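Local atomic coordinates of extracellular solute-binding protein (Conexibacter woesei, PDB entry 4P98), a protein that probably binds a small solute outside the cell membrane and delivers it to an ABC transporter. Residues Trp37-Ala42 with Val52-Gly57; Leu128-Gly133 with Gly308-Pro313; Pro154-Thr159 with Glu178-Arg183. One frame throughout, in Å; residues are numbered along the deposited sequence.

Contact 1. Residues Trp37-Ala42 with Val52-Gly57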
loop_
_atom_site.group_PDB
_atom_site.type_symbol
_atom_site.label_atom_id
_atom_site.label_comp_id
_atom_site.label_asym_id
_atom_site.label_seq_id
_atom_site.Cartn_x
_atom_site.Cartn_y
_atom_site.Cartn_z
ATOM N N TRP A 37 3.695 1.074 -6.339
ATOM C CA TRP A 37 4.634 0.628 -5.290
ATOM C C TRP A 37 5.516 -0.529 -5.768
ATOM O O TRP A 37 6.710 -0.568 -5.463
ATOM C CB TRP A 37 3.902 0.259 -4.005
ATOM C CG TRP A 37 3.084 1.389 -3.403
ATOM C CD1 TRP A 37 3.275 2.735 -3.579
ATOM C CD2 TRP A 37 1.945 1.259 -2.549
ATOM N NE1 TRP A 37 2.330 3.447 -2.881
ATOM C CE2 TRP A 37 1.508 2.565 -2.231
ATOM C CE3 TRP A 37 1.259 0.167 -2.004
ATOM C CZ2 TRP A 37 0.416 2.806 -1.406
ATOM C CZ3 TRP A 37 0.165 0.415 -1.177
ATOM C CH2 TRP A 37 -0.247 1.723 -0.900
ATOM N N ALA A 38 4.941 -1.462 -6.515
ATOM C CA ALA A 38 5.722 -2.551 -7.106
ATOM C C ALA A 38 6.647 -2.056 -8.201
ATOM O O ALA A 38 7.803 -2.477 -8.280
ATOM C CB ALA A 38 4.814 -3.639 -7.633
ATOM N N ALA A 39 6.139 -1.173 -9.054
ATOM C CA ALA A 39 6.958 -0.590 -10.118
ATOM C C ALA A 39 8.164 0.183 -9.564
ATOM O O ALA A 39 9.263 0.093 -10.111
ATOM C CB ALA A 39 6.113 0.315 -11.010
ATOM N N GLU A 40 7.961 0.917 -8.472
ATOM C CA GLU A 40 9.034 1.715 -7.883
ATOM C C GLU A 40 10.090 0.806 -7.242
ATOM O O GLU A 40 11.290 1.040 -7.406
ATOM C CB GLU A 40 8.507 2.715 -6.865
ATOM C CG GLU A 40 9.591 3.679 -6.404
ATOM C CD GLU A 40 9.181 4.535 -5.235
ATOM O OE1 GLU A 40 9.767 4.347 -4.150
ATOM O OE2 GLU A 40 8.286 5.395 -5.399
ATOM N N ALA A 41 9.644 -0.237 -6.552
ATOM C CA ALA A 41 10.563 -1.237 -6.005
ATOM C C ALA A 41 11.356 -1.897 -7.133
ATOM O O ALA A 41 12.576 -2.079 -7.028
ATOM C CB ALA A 41 9.815 -2.280 -5.193
ATOM N N ALA A 42 10.675 -2.217 -8.228
ATOM C CA ALA A 42 11.335 -2.845 -9.361
ATOM C C ALA A 42 12.379 -1.923 -10.016
ATOM O O ALA A 42 13.452 -2.388 -10.421
ATOM C CB ALA A 42 10.311 -3.322 -10.380
ATOM N N VAL A 52 14.581 -5.754 -15.647
ATOM C CA VAL A 52 13.154 -5.797 -15.303
ATOM C C VAL A 52 12.224 -5.462 -16.466
ATOM O O VAL A 52 12.432 -4.478 -17.163
ATOM C CB VAL A 52 12.836 -4.798 -14.172
ATOM C CG1 VAL A 52 11.389 -4.957 -13.709
ATOM C CG2 VAL A 52 13.787 -5.004 -13.003
ATOM N N GLN A 53 11.202 -6.296 -16.654
ATOM C CA GLN A 53 10.074 -6.024 -17.542
ATOM C C GLN A 53 8.812 -5.975 -16.694
ATOM O O GLN A 53 8.650 -6.778 -15.775
ATOM C CB GLN A 53 9.921 -7.136 -18.580
ATOM C CG GLN A 53 11.013 -7.144 -19.640
ATOM C CD GLN A 53 10.917 -5.948 -20.563
ATOM O OE1 GLN A 53 9.825 -5.523 -20.932
ATOM N NE2 GLN A 53 12.063 -5.397 -20.943
ATOM N N ILE A 54 7.916 -5.048 -17.016
ATOM C CA ILE A 54 6.668 -4.879 -16.276
ATOM C C ILE A 54 5.489 -4.930 -17.241
ATOM O O ILE A 54 5.531 -4.303 -18.300
ATOM C CB ILE A 54 6.655 -3.542 -15.502
ATOM C CG1 ILE A 54 7.831 -3.504 -14.516
ATOM C CG2 ILE A 54 5.317 -3.353 -14.789
ATOM C CD1 ILE A 54 8.088 -2.175 -13.855
ATOM N N ARG A 55 4.463 -5.694 -16.884
ATOM C CA ARG A 55 3.211 -5.723 -17.635
ATOM C C ARG A 55 2.082 -5.387 -16.678
ATOM O O ARG A 55 2.064 -5.869 -15.547
ATOM C CB ARG A 55 2.974 -7.087 -18.268
ATOM C CG ARG A 55 4.092 -7.558 -19.180
ATOM C CD ARG A 55 4.175 -6.753 -20.477
ATOM N NE ARG A 55 5.319 -7.191 -21.285
ATOM C CZ ARG A 55 6.546 -6.669 -21.239
ATOM N NH1 ARG A 55 6.844 -5.641 -20.445
ATOM N NH2 ARG A 55 7.496 -7.182 -22.011
ATOM N N GLN A 56 1.140 -4.571 -17.139
ATOM C CA GLN A 56 0.091 -4.004 -16.289
ATOM C C GLN A 56 -1.280 -4.481 -16.681
ATOM O O GLN A 56 -1.456 -5.052 -17.745
ATOM C CB GLN A 56 0.051 -2.503 -16.455
ATOM C CG GLN A 56 1.387 -1.819 -16.428
ATOM C CD GLN A 56 1.223 -0.339 -16.653
ATOM O OE1 GLN A 56 0.224 0.257 -16.237
ATOM N NE2 GLN A 56 2.198 0.265 -17.317
ATOM N N GLY A 57 -2.256 -4.192 -15.825
ATOM C CA GLY A 57 -3.672 -4.418 -16.128
ATOM C C GLY A 57 -4.062 -5.867 -16.299
ATOM O O GLY A 57 -4.951 -6.174 -17.091
#
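In Val52, CG1 stands anti to the backbone N (chi1 -174°), and this turns both methyls to Ala42: CG1 lies 3.9 Å from Ala42 CB, while CG2 meets the backbone oxygen, Ala42 O, at 3.7 Å. Ile54 reaches the same helix by extension, its chi2 of 170° carrying CD1 outward to 4.3 Å from Ala42 CB and 4.2 Å from Ala39 CA, so the one methyl lies against both alanines. The setting is a beta-alpha-beta unit of strand 22-25, helix 34-45 and strand 53-55, and the contact packs the helix on the edge strand and the residue just before it. No hydrogen bond crosses; the contact is van der Waals packing, mostly between apolar side chains. The small alanines are consistent with the close approach, the alpha carbons of Ala42 and Val52 being 6.9 Å apart. Ile23 of the adjacent strand touches Ala42, Val52 and Ile54, extending the same apolar layer. Gln53 and Arg55 instead meet Phe71 of helix 61-73, on the strand's other face. There Arg55 grips Gln53 OE1 with two nitrogens, NH1 at 3.0 Å in the carbonyl plane on a lone pair, NH2 from above that plane.

Contact 2. Residues Leu128-Gly133 with Gly308-Pro313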
loop_
_atom_site.group_PDB
_atom_site.type_symbol
_atom_site.label_atom_id
_atom_site.label_comp_id
_atom_site.label_asym_id
_atom_site.label_seq_id
_atom_site.Cartn_x
_atom_site.Cartn_y
_atom_site.Cartn_z
ATOM N N LEU A 128 -2.228 0.000 7.262
ATOM C CA LEU A 128 -2.151 1.231 6.476
ATOM C C LEU A 128 -3.058 2.279 7.096
ATOM O O LEU A 128 -2.663 3.442 7.246
ATOM C CB LEU A 128 -2.582 1.006 5.031
ATOM C CG LEU A 128 -1.772 0.060 4.156
ATOM C CD1 LEU A 128 -2.546 -0.142 2.851
ATOM C CD2 LEU A 128 -0.382 0.594 3.860
ATOM N N GLY A 129 -4.266 1.874 7.472
ATOM C CA GLY A 129 -5.194 2.776 8.133
ATOM C C GLY A 129 -4.627 3.305 9.438
ATOM O O GLY A 129 -4.646 4.512 9.690
ATOM N N TYR A 130 -4.091 2.392 10.250
ATOM C CA TYR A 130 -3.534 2.770 11.545
ATOM C C TYR A 130 -2.437 3.828 11.411
ATOM O O TYR A 130 -2.435 4.798 12.154
ATOM C CB TYR A 130 -3.027 1.546 12.311
ATOM C CG TYR A 130 -2.754 1.835 13.769
ATOM C CD1 TYR A 130 -3.750 1.665 14.724
ATOM C CD2 TYR A 130 -1.511 2.297 14.184
ATOM C CE1 TYR A 130 -3.508 1.921 16.061
ATOM C CE2 TYR A 130 -1.256 2.554 15.532
ATOM C CZ TYR A 130 -2.257 2.364 16.459
ATOM O OH TYR A 130 -2.032 2.640 17.792
ATOM N N LEU A 131 -1.523 3.661 10.459
ATOM C CA LEU A 131 -0.458 4.630 10.266
ATOM C C LEU A 131 -0.998 5.996 9.812
ATOM O O LEU A 131 -0.523 7.043 10.264
ATOM C CB LEU A 131 0.582 4.101 9.283
ATOM C CG LEU A 131 1.763 5.016 8.995
ATOM C CD1 LEU A 131 2.498 5.392 10.285
ATOM C CD2 LEU A 131 2.695 4.373 7.999
ATOM N N ASP A 132 -1.985 5.997 8.928
ATOM C CA ASP A 132 -2.615 7.259 8.511
ATOM C C ASP A 132 -3.222 8.002 9.690
ATOM O O ASP A 132 -3.005 9.212 9.859
ATOM C CB ASP A 132 -3.729 7.004 7.497
ATOM C CG ASP A 132 -3.222 6.489 6.200
ATOM O OD1 ASP A 132 -2.084 6.822 5.813
ATOM O OD2 ASP A 132 -3.990 5.750 5.551
ATOM N N GLY A 133 -3.987 7.276 10.501
ATOM C CA GLY A 133 -4.646 7.831 11.669
ATOM C C GLY A 133 -3.655 8.310 12.717
ATOM O O GLY A 133 -3.849 9.358 13.338
ATOM N N GLY A 308 6.393 -5.823 20.426
ATOM C CA GLY A 308 5.165 -6.367 20.981
ATOM C C GLY A 308 4.667 -5.559 22.157
ATOM O O GLY A 308 3.656 -5.921 22.753
ATOM N N GLU A 309 5.378 -4.474 22.495
ATOM C CA GLU A 309 4.896 -3.478 23.468
ATOM C C GLU A 309 3.501 -2.998 23.059
ATOM O O GLU A 309 2.587 -2.903 23.883
ATOM C CB GLU A 309 5.853 -2.280 23.554
ATOM C CG GLU A 309 5.558 -1.356 24.735
ATOM C CD GLU A 309 6.376 -0.076 24.748
ATOM O OE1 GLU A 309 7.468 -0.037 24.155
ATOM O OE2 GLU A 309 5.923 0.903 25.384
ATOM N N LEU A 310 3.348 -2.695 21.778
ATOM C CA LEU A 310 2.030 -2.406 21.216
ATOM C C LEU A 310 1.594 -3.579 20.356
ATOM O O LEU A 310 2.354 -4.043 19.502
ATOM C CB LEU A 310 2.072 -1.126 20.384
ATOM C CG LEU A 310 0.763 -0.730 19.679
ATOM C CD1 LEU A 310 -0.393 -0.548 20.660
ATOM C CD2 LEU A 310 1.006 0.542 18.904
ATOM N N ARG A 311 0.384 -4.075 20.599
ATOM C CA ARG A 311 -0.218 -5.092 19.745
ATOM C C ARG A 311 -1.541 -4.541 19.217
ATOM O O ARG A 311 -2.307 -3.944 19.966
ATOM C CB ARG A 311 -0.422 -6.405 20.516
ATOM C CG ARG A 311 0.888 -7.121 20.837
ATOM C CD ARG A 311 0.691 -8.325 21.741
ATOM N NE ARG A 311 -0.040 -9.397 21.070
ATOM C CZ ARG A 311 -0.443 -10.526 21.653
ATOM N NH1 ARG A 311 -0.194 -10.754 22.940
ATOM N NH2 ARG A 311 -1.102 -11.439 20.944
ATOM N N LEU A 312 -1.790 -4.720 17.926
ATOM C CA LEU A 312 -2.977 -4.156 17.287
ATOM C C LEU A 312 -4.056 -5.219 17.164
ATOM O O LEU A 312 -3.750 -6.377 16.897
ATOM C CB LEU A 312 -2.636 -3.627 15.894
ATOM C CG LEU A 312 -1.630 -2.476 15.836
ATOM C CD1 LEU A 312 -1.191 -2.192 14.406
ATOM C CD2 LEU A 312 -2.180 -1.221 16.480
ATOM N N PRO A 313 -5.326 -4.829 17.333
ATOM C CA PRO A 313 -6.398 -5.803 17.096
ATOM C C PRO A 313 -6.545 -6.167 15.618
ATOM O O PRO A 313 -5.917 -5.541 14.754
ATOM C CB PRO A 313 -7.654 -5.082 17.591
ATOM C CG PRO A 313 -7.328 -3.630 17.509
ATOM C CD PRO A 313 -5.844 -3.499 17.697
#
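The phenol ring of Tyr130 carries a methyl of Leu312 over one face: CD2 sits 3.6 Å from the ring centroid and 19° off the ring normal, which meets the geometry of a CH-pi contact. The methyl is displaced toward the rim, as its nearest ring atom shows, Leu312 CD2 to Tyr130 CE1 being 3.4 Å. The second leucine of 308-313 approaches the ring obliquely: Leu310 points back at the tyrosine from the far side of the contact, so its CD2 meets the hydroxyl end, 3.9 Å from Tyr130 OH. The tyrosine's chi1 of -166°, with CG anti to the backbone N, directs the ring to the tail, and the length of the phenol spans the 9.0 Å between the alpha carbons of Tyr130 and Leu312. Backbone atoms of the two segments contribute no hydrogen bond to each other, and the interface is made by these three side chains. Tyr130 belongs to helix 125-137, and Leu310 and Leu312 to the irregular chain that follows helix 294-307. Around them, Ala165 and Ala169 of helix 154-170 also touch Tyr130, while Leu310 packs back on Leu301 and Leu305 of helix 294-307. The contact therefore ties the C-terminal tail to helix 125-137, which itself lies against helix 154-170.

Contact 3. Residues Pro154-Thr159 with Glu178-Arg183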
loop_
_atom_site.group_PDB
_atom_site.type_symbol
_atom_site.label_atom_id
_atom_site.label_comp_id
_atom_site.label_asym_id
_atom_site.label_seq_id
_atom_site.Cartn_x
_atom_site.Cartn_y
_atom_site.Cartn_z
ATOM N N PRO A 154 -15.458 -5.275 3.236
ATOM C CA PRO A 154 -14.751 -5.576 4.470
ATOM C C PRO A 154 -13.339 -4.969 4.604
ATOM O O PRO A 154 -13.037 -4.409 5.650
ATOM C CB PRO A 154 -14.719 -7.112 4.488
ATOM C CG PRO A 154 -15.934 -7.514 3.726
ATOM C CD PRO A 154 -16.048 -6.491 2.633
ATOM N N PHE A 155 -12.499 -5.031 3.576
ATOM C CA PHE A 155 -11.141 -4.480 3.687
ATOM C C PHE A 155 -11.146 -2.953 3.821
ATOM O O PHE A 155 -10.274 -2.397 4.469
ATOM C CB PHE A 155 -10.215 -4.941 2.537
ATOM C CG PHE A 155 -10.437 -4.238 1.214
ATOM C CD1 PHE A 155 -11.412 -4.683 0.322
ATOM C CD2 PHE A 155 -9.635 -3.168 0.836
ATOM C CE1 PHE A 155 -11.606 -4.048 -0.897
ATOM C CE2 PHE A 155 -9.818 -2.535 -0.384
ATOM C CZ PHE A 155 -10.808 -2.975 -1.246
ATOM N N VAL A 156 -12.121 -2.283 3.196
ATOM C CA VAL A 156 -12.246 -0.840 3.324
ATOM C C VAL A 156 -12.680 -0.463 4.752
ATOM O O VAL A 156 -12.084 0.416 5.379
ATOM C CB VAL A 156 -13.236 -0.271 2.282
ATOM C CG1 VAL A 156 -13.405 1.230 2.463
ATOM C CG2 VAL A 156 -12.741 -0.589 0.889
ATOM N N LEU A 157 -13.697 -1.141 5.267
ATOM C CA LEU A 157 -14.159 -0.917 6.649
ATOM C C LEU A 157 -13.036 -1.193 7.673
ATOM O O LEU A 157 -12.892 -0.476 8.674
ATOM C CB LEU A 157 -15.379 -1.784 6.945
ATOM C CG LEU A 157 -16.664 -1.484 6.164
ATOM C CD1 LEU A 157 -17.744 -2.505 6.483
ATOM C CD2 LEU A 157 -17.151 -0.079 6.470
ATOM N N ALA A 158 -12.222 -2.200 7.390
ATOM C CA ALA A 158 -11.054 -2.500 8.232
ATOM C C ALA A 158 -10.012 -1.363 8.189
ATOM O O ALA A 158 -9.466 -0.959 9.239
ATOM C CB ALA A 158 -10.431 -3.824 7.826
ATOM N N THR A 159 -9.760 -0.836 6.993
ATOM C CA THR A 159 -8.841 0.281 6.832
ATOM C C THR A 159 -9.306 1.467 7.677
ATOM O O THR A 159 -8.504 2.093 8.383
ATOM C CB THR A 159 -8.714 0.714 5.354
ATOM O OG1 THR A 159 -8.277 -0.401 4.544
ATOM C CG2 THR A 159 -7.709 1.842 5.212
ATOM N N GLU A 178 -16.315 10.223 8.815
ATOM C CA GLU A 178 -15.951 9.587 7.560
ATOM C C GLU A 178 -17.175 9.429 6.659
ATOM O O GLU A 178 -18.317 9.391 7.123
ATOM C CB GLU A 178 -15.282 8.235 7.820
ATOM C CG GLU A 178 -16.244 7.170 8.311
ATOM C CD GLU A 178 -15.562 6.001 8.991
ATOM O OE1 GLU A 178 -14.330 5.833 8.871
ATOM O OE2 GLU A 178 -16.290 5.233 9.638
ATOM N N THR A 179 -16.908 9.352 5.365
ATOM C CA THR A 179 -17.935 9.192 4.352
ATOM C C THR A 179 -17.436 8.197 3.327
ATOM O O THR A 179 -16.268 8.227 2.934
ATOM C CB THR A 179 -18.215 10.532 3.636
ATOM O OG1 THR A 179 -18.689 11.488 4.582
ATOM C CG2 THR A 179 -19.261 10.379 2.552
ATOM N N TYR A 180 -18.335 7.337 2.874
ATOM C CA TYR A 180 -18.041 6.369 1.828
ATOM C C TYR A 180 -18.746 6.751 0.521
ATOM O O TYR A 180 -19.926 7.075 0.533
ATOM C CB TYR A 180 -18.493 4.992 2.295
ATOM C CG TYR A 180 -17.724 4.484 3.493
ATOM C CD1 TYR A 180 -16.438 3.971 3.352
ATOM C CD2 TYR A 180 -18.281 4.509 4.773
ATOM C CE1 TYR A 180 -15.722 3.506 4.457
ATOM C CE2 TYR A 180 -17.570 4.046 5.874
ATOM C CZ TYR A 180 -16.291 3.537 5.703
ATOM O OH TYR A 180 -15.583 3.065 6.795
ATOM N N THR A 181 -18.024 6.727 -0.597
ATOM C CA THR A 181 -18.633 7.045 -1.890
ATOM C C THR A 181 -19.461 5.910 -2.481
ATOM O O THR A 181 -20.295 6.160 -3.349
ATOM C CB THR A 181 -17.606 7.442 -2.956
ATOM O OG1 THR A 181 -16.817 6.306 -3.322
ATOM C CG2 THR A 181 -16.711 8.568 -2.473
ATOM N N GLY A 182 -19.210 4.672 -2.041
ATOM C CA GLY A 182 -19.870 3.488 -2.601
ATOM C C GLY A 182 -19.190 2.895 -3.827
ATOM O O GLY A 182 -19.640 1.874 -4.338
ATOM N N ARG A 183 -18.106 3.518 -4.292
ATOM C CA ARG A 183 -17.465 3.171 -5.573
ATOM C C ARG A 183 -15.957 3.186 -5.455
ATOM O O ARG A 183 -15.419 3.893 -4.611
ATOM C CB ARG A 183 -17.836 4.200 -6.647
ATOM C CG ARG A 183 -19.313 4.303 -6.948
ATOM C CD ARG A 183 -19.791 3.111 -7.760
ATOM N NE ARG A 183 -21.129 3.347 -8.307
ATOM C CZ ARG A 183 -22.279 2.944 -7.757
ATOM N NH1 ARG A 183 -22.306 2.254 -6.617
ATOM N NH2 ARG A 183 -23.426 3.236 -8.363
#
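Val156 and Tyr180 have the closest alpha carbons across the contact, 9.4 Å apart, where the first turns of helix 154-170 lie beside the end of strand 175-180 within a beta-alpha-beta unit. Tyr180 fills that gap. Val156 CG1 approaches its ring obliquely, 3.8 Å from Tyr180 CE1; the valine and tyrosine side chains run alongside each other, pointing opposite ways. Leu157 crosses the tyrosine at about a right angle, and its CD2, oblique to the ring as well, comes to 3.5 Å from Tyr180 OH. In Leu157 CG is anti to the carbonyl carbon (chi1 -66°), and chi2 of 175° sends CD1 outward and leaves the other branch, CD2, against the phenol. Replacing Tyr180 with an alanine would probably leave Val156 CG1 and Leu157 CD2 without their partner and open a gap between helix and strand. Beyond the strand, Thr181 OG1 accepts from Arg183 N at 3.2 Å, an ST turn. His160, one helical turn on from Val156, brings its ring against that of Tyr180, with the planes at about 45°, and also hydrogen-bonds Glu178 OE1. No hydrogen bond joins the two segments, so the contact rests on van der Waals packing of two methyls on a phenol; the polar bonds described run within 178-183 or to His160.

Overall arrangement
From the N terminus, contact 1 closes first, a short loop that packs helix 34-45 on edge strand 53-55 of the six-stranded parallel sheet. Contact 2 then opens at helix 125-137 and closes only after residue 308. Contact 3 is nested inside it and packs helix 154-170 on strand 175-180, an edge of the five-stranded parallel sheet. Contacts 1 and 3 thus each belong to a beta-alpha-beta unit, one on each sheet, with centres about 27 Å apart; the sheets are consistent with the two lobes of a periplasmic-binding-protein fold. Contacts 2 and 3 touch, Gly129 CA lying 4.0 Å from Thr159 CG2, whereas contact 1 touches neither.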